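Local coordinates for membrane lipoprotein TpN32 (Treponema pallidum, PDB 1XS5) that binds L-methionine and probably serves as the lipid-anchored substrate-binding protein of a methionine uptake system, at residues I30-V35 against Q213-A218; L119-A122 against I126-R129. One frame throughout, in Å; residues are numbered along the deposited sequence.

How the contacts relate
From the N terminus, the chain runs through strand 3-9 and helix 14-26 to strand 30-36, the first partner of contact 1. Segment 213-218, on helix 210-219, follows 177 intervening residues later, so contact 1 closes a very long loop that ties an edge strand of the six-stranded sheet to a late helix. Contact 2 is nested within that loop: only three residues separate the end of helix 110-122 from segment 126-129, beside the five-stranded sheet. The centres of contacts 1 and 2 are about 39 Å apart, on opposite sides of the chain's centre. Each lies in a different lobe of the periplasmic binding protein fold, and they do not touch.

Contact 1: residues I30-V35 against Q213-A218; sequences IELRIV and QAVLRA
Gln213 O accepts a hydrogen bond from Arg217 N at 3.0 Å, and Ala214 O accepts one from Ala218 N at 3.1 Å; these i to i+4 bonds shape the helical turn that presents Ala214 and Val215 to Ile30 and Leu32 of the strand. Across the interface itself the evidence is entirely apolar. Ile30 reaches the helix through its longer branch, with CD1 lying 3.9 Å from Ala214 CB. CG1 stands opposite the carbonyl carbon and beside the backbone N (chi1 -69°), and chi2 of 163° extends the chain so that its terminal methyl, rather than CG2, does the touching.

One step along the strand face, Leu32 and Val215 meet tip to tip. A single valine methyl faces both leucine branches: Val215 CG2 lies 4.0 Å from Leu32 CD1 and 4.2 Å from Leu32 CD2. The two pairs remain distinct: even the nearer branch of Ile30, CG2, stays 5.4 Å from Val215 CG2. With CA atoms separated by 8.8 Å for Ile30 and Ala214 and by 8.3 Å for Leu32 and Val215, side chains fill the interval between backbones.

This is helix-on-sheet packing in an alpha/beta lobe of the periplasmic binding protein fold. Strand 30-36 is the outermost strand beside parallel strand 3-9, to which it is joined by the beta-alpha-beta crossover through helix 14-26. Val25 of that crossover helix touches both Ile30 and Ala214, while Val215 also meets Leu200 of strand 198-203, carrying the same apolar layer toward the middle of the sheet. At the Ile30 end, the Arg217 guanidinium turns one face to its own preceding turn, Gln213 O and Ala214 CA lying over it toward the rim, and the side chain also touches Gln28.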
loop_
_atom_site.group_PDB
_atom_site.type_symbol
_atom_site.label_atom_id
_atom_site.label_comp_id
_atom_site.label_asym_id
_atom_site.label_seq_id
_atom_site.Cartn_x
_atom_site.Cartn_y
_atom_site.Cartn_z
ATOM N N ILE A 30 10.421 -21.387 -14.305
ATOM C CA ILE A 30 10.684 -19.948 -14.251
ATOM C C ILE A 30 11.262 -19.754 -12.871
ATOM O O ILE A 30 10.700 -20.227 -11.864
ATOM C CB ILE A 30 9.389 -19.094 -14.392
ATOM C CG1 ILE A 30 8.832 -19.205 -15.813
ATOM C CG2 ILE A 30 9.706 -17.597 -14.120
ATOM C CD1 ILE A 30 7.374 -18.763 -15.940
ATOM N N GLU A 31 12.419 -19.112 -12.815
ATOM C CA GLU A 31 13.032 -18.866 -11.539
ATOM C C GLU A 31 12.768 -17.415 -11.197
ATOM O O GLU A 31 13.299 -16.510 -11.824
ATOM C CB GLU A 31 14.530 -19.108 -11.566
ATOM C CG GLU A 31 15.109 -18.855 -10.194
ATOM C CD GLU A 31 16.603 -19.022 -10.181
ATOM O OE1 GLU A 31 17.258 -18.427 -11.072
ATOM O OE2 GLU A 31 17.111 -19.739 -9.284
ATOM N N LEU A 32 11.919 -17.220 -10.203
ATOM C CA LEU A 32 11.520 -15.897 -9.779
ATOM C C LEU A 32 12.551 -15.443 -8.752
ATOM O O LEU A 32 12.735 -16.100 -7.719
ATOM C CB LEU A 32 10.111 -15.973 -9.150
ATOM C CG LEU A 32 9.408 -14.642 -8.825
ATOM C CD1 LEU A 32 9.384 -13.760 -10.058
ATOM C CD2 LEU A 32 7.975 -14.908 -8.318
ATOM N N ARG A 33 13.262 -14.362 -9.073
ATOM C CA ARG A 33 14.254 -13.802 -8.159
ATOM C C ARG A 33 13.548 -12.638 -7.433
ATOM O O ARG A 33 13.102 -11.684 -8.084
ATOM C CB ARG A 33 15.448 -13.296 -8.980
ATOM C CG ARG A 33 16.555 -12.652 -8.159
ATOM C CD ARG A 33 17.770 -12.448 -9.094
ATOM N NE ARG A 33 17.502 -11.439 -10.122
ATOM C CZ ARG A 33 17.615 -10.138 -9.941
ATOM N NH1 ARG A 33 17.999 -9.658 -8.765
ATOM N NH2 ARG A 33 17.337 -9.302 -10.943
ATOM N N ILE A 34 13.444 -12.712 -6.108
ATOM C CA ILE A 34 12.775 -11.679 -5.321
ATOM C C ILE A 34 13.842 -10.700 -4.886
ATOM O O ILE A 34 14.781 -11.046 -4.156
ATOM C CB ILE A 34 12.041 -12.298 -4.099
ATOM C CG1 ILE A 34 10.979 -13.320 -4.604
ATOM C CG2 ILE A 34 11.334 -11.208 -3.302
ATOM C CD1 ILE A 34 10.203 -14.034 -3.464
ATOM N N VAL A 35 13.720 -9.477 -5.381
ATOM C CA VAL A 35 14.718 -8.440 -5.152
ATOM C C VAL A 35 14.180 -7.447 -4.124
ATOM O O VAL A 35 13.142 -6.819 -4.344
ATOM C CB VAL A 35 14.990 -7.731 -6.500
ATOM C CG1 VAL A 35 16.136 -6.704 -6.349
ATOM C CG2 VAL A 35 15.279 -8.805 -7.590
ATOM N N GLN A 213 2.785 -12.962 -16.911
ATOM C CA GLN A 213 1.450 -13.548 -16.777
ATOM C C GLN A 213 1.438 -14.733 -15.813
ATOM O O GLN A 213 0.461 -14.914 -15.101
ATOM C CB GLN A 213 0.862 -13.958 -18.147
ATOM C CG GLN A 213 0.459 -12.764 -18.973
ATOM C CD GLN A 213 -0.624 -11.954 -18.286
ATOM O OE1 GLN A 213 -1.591 -12.534 -17.769
ATOM N NE2 GLN A 213 -0.476 -10.603 -18.278
ATOM N N ALA A 214 2.503 -15.535 -15.756
ATOM C CA ALA A 214 2.515 -16.682 -14.824
ATOM C C ALA A 214 2.616 -16.260 -13.365
ATOM O O ALA A 214 2.092 -16.913 -12.424
ATOM C CB ALA A 214 3.685 -17.652 -15.163
ATOM N N VAL A 215 3.353 -15.183 -13.148
ATOM C CA VAL A 215 3.507 -14.702 -11.791
ATOM C C VAL A 215 2.152 -14.164 -11.369
ATOM O O VAL A 215 1.695 -14.454 -10.275
ATOM C CB VAL A 215 4.597 -13.628 -11.725
ATOM C CG1 VAL A 215 4.584 -12.909 -10.344
ATOM C CG2 VAL A 215 5.952 -14.338 -11.941
ATOM N N LEU A 216 1.508 -13.438 -12.273
ATOM C CA LEU A 216 0.183 -12.868 -11.977
ATOM C C LEU A 216 -0.823 -13.958 -11.634
ATOM O O LEU A 216 -1.573 -13.833 -10.666
ATOM C CB LEU A 216 -0.341 -12.085 -13.176
ATOM C CG LEU A 216 -1.791 -11.580 -13.087
ATOM C CD1 LEU A 216 -1.913 -10.508 -12.001
ATOM C CD2 LEU A 216 -2.229 -11.036 -14.485
ATOM N N ARG A 217 -0.827 -15.038 -12.424
ATOM C CA ARG A 217 -1.782 -16.119 -12.203
ATOM C C ARG A 217 -1.539 -16.739 -10.863
ATOM O O ARG A 217 -2.469 -17.109 -10.158
ATOM C CB ARG A 217 -1.682 -17.200 -13.303
ATOM C CG ARG A 217 -2.247 -16.783 -14.662
ATOM C CD ARG A 217 -2.436 -18.009 -15.580
ATOM N NE ARG A 217 -1.170 -18.723 -15.791
ATOM C CZ ARG A 217 -0.262 -18.374 -16.702
ATOM N NH1 ARG A 217 -0.481 -17.331 -17.496
ATOM N NH2 ARG A 217 0.872 -19.054 -16.815
ATOM N N ALA A 218 -0.275 -16.837 -10.494
ATOM C CA ALA A 218 0.080 -17.430 -9.214
ATOM C C ALA A 218 -0.291 -16.514 -8.050
ATOM O O ALA A 218 -0.694 -16.978 -6.948
ATOM C CB ALA A 218 1.612 -17.714 -9.196
#

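Contact 2: residues L119-A122 against I126-R129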
loop_
_atom_site.group_PDB
_atom_site.type_symbol
_atom_site.label_atom_id
_atom_site.label_comp_id
_atom_site.label_asym_id
_atom_site.label_seq_id
_atom_site.Cartn_x
_atom_site.Cartn_y
_atom_site.Cartn_z
ATOM N N LEU A 119 -9.784 9.332 4.644
ATOM C CA LEU A 119 -10.146 8.444 5.758
ATOM C C LEU A 119 -10.563 9.329 6.952
ATOM O O LEU A 119 -11.601 9.104 7.588
ATOM C CB LEU A 119 -8.930 7.573 6.123
ATOM C CG LEU A 119 -9.068 6.630 7.319
ATOM C CD1 LEU A 119 -7.928 5.587 7.243
ATOM C CD2 LEU A 119 -9.000 7.441 8.660
ATOM N N LEU A 120 -9.736 10.330 7.276
ATOM C CA LEU A 120 -10.027 11.259 8.388
ATOM C C LEU A 120 -11.298 12.061 8.065
ATOM O O LEU A 120 -12.077 12.372 8.938
ATOM C CB LEU A 120 -8.833 12.231 8.582
ATOM C CG LEU A 120 -7.553 11.490 9.057
ATOM C CD1 LEU A 120 -6.384 12.480 9.175
ATOM C CD2 LEU A 120 -7.793 10.858 10.391
ATOM N N GLU A 121 -11.500 12.397 6.793
ATOM C CA GLU A 121 -12.724 13.127 6.431
ATOM C C GLU A 121 -13.962 12.241 6.732
ATOM O O GLU A 121 -14.946 12.702 7.336
ATOM C CB GLU A 121 -12.665 13.488 4.942
ATOM C CG GLU A 121 -13.903 14.149 4.375
ATOM C CD GLU A 121 -13.717 14.556 2.907
ATOM O OE1 GLU A 121 -13.321 13.677 2.106
ATOM O OE2 GLU A 121 -13.971 15.743 2.558
ATOM N N ALA A 122 -13.907 10.976 6.304
ATOM C CA ALA A 122 -14.985 10.013 6.531
ATOM C C ALA A 122 -15.281 9.837 8.028
ATOM O O ALA A 122 -16.436 9.584 8.424
ATOM C CB ALA A 122 -14.601 8.642 5.899
ATOM N N ILE A 126 -12.147 16.298 9.414
ATOM C CA ILE A 126 -11.864 17.394 8.519
ATOM C C ILE A 126 -12.724 17.317 7.281
ATOM O O ILE A 126 -13.400 16.325 7.059
ATOM C CB ILE A 126 -10.364 17.317 7.998
ATOM C CG1 ILE A 126 -10.142 15.986 7.239
ATOM C CG2 ILE A 126 -9.390 17.403 9.142
ATOM C CD1 ILE A 126 -8.768 15.816 6.560
ATOM N N ARG A 127 -12.666 18.382 6.483
ATOM C CA ARG A 127 -13.344 18.455 5.202
ATOM C C ARG A 127 -12.339 18.898 4.158
ATOM O O ARG A 127 -11.645 19.908 4.328
ATOM C CB ARG A 127 -14.497 19.453 5.203
ATOM C CG ARG A 127 -15.173 19.508 3.836
ATOM C CD ARG A 127 -16.108 20.711 3.741
ATOM N NE ARG A 127 -16.854 20.660 2.495
ATOM C CZ ARG A 127 -18.177 20.718 2.442
ATOM N NH1 ARG A 127 -18.872 20.841 3.573
ATOM N NH2 ARG A 127 -18.803 20.622 1.273
ATOM N N MET A 128 -12.260 18.138 3.082
ATOM C CA MET A 128 -11.354 18.434 1.982
ATOM C C MET A 128 -12.028 19.350 0.931
ATOM O O MET A 128 -13.238 19.244 0.710
ATOM C CB MET A 128 -10.967 17.137 1.293
ATOM C CG MET A 128 -10.239 16.158 2.204
ATOM S SD MET A 128 -8.688 16.866 2.775
ATOM C CE MET A 128 -7.754 17.012 1.242
ATOM N N ARG A 129 -11.237 20.231 0.314
ATOM C CA ARG A 129 -11.694 21.131 -0.747
ATOM C C ARG A 129 -12.243 20.248 -1.896
ATOM O O ARG A 129 -11.754 19.134 -2.140
ATOM C CB ARG A 129 -10.497 21.971 -1.228
ATOM C CG ARG A 129 -10.577 22.488 -2.665
ATOM C CD ARG A 129 -9.313 23.266 -3.058
ATOM N NE ARG A 129 -8.197 22.429 -3.532
ATOM C CZ ARG A 129 -7.957 22.139 -4.816
ATOM N NH1 ARG A 129 -8.760 22.614 -5.775
ATOM N NH2 ARG A 129 -6.892 21.400 -5.158
HETATM O O HOH W 1 -14.556 16.985 -0.291
HETATM O O HOH W 2 -16.145 15.256 7.728
#
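A helix-to-strand turn contact, part polar and part apolar, joins the last turn of helix 110-122 to Ile126 and the short strand 127-128. The polar evidence centres on Glu121, whose OE2 accepts a hydrogen bond from Met128 N at 3.0 Å with an N-H...O angle of 170°. The bond is nearly straight at the hydrogen but meets the carboxylate from above, 51° out of its plane. CG opposite the backbone N (chi1 175°) and the extension beyond it carry the carboxylate across to Met128. Water 1 gives OE2 a second donor and donates to Met128 O, 2.8 Å away, so both backbone polar groups of Met128 are linked to the glutamate.

Nearer the turn, Glu121 CA makes a CA-H...O contact of 3.3 Å with Ile126 O, and water 2 bridges the backbone oxygens of these two residues. On the apolar side, Ile126 CD1 comes within 4.1 Å of Leu120 CB, and Leu117, a turn earlier, touches both Ile126 and Met128. The same helix carries Asn112 and Arg115 of the methionine pocket near its beginning; its far end turns into the small antiparallel sheet of 127-128 and 141-143, within one alpha/beta lobe of the periplasmic binding protein fold.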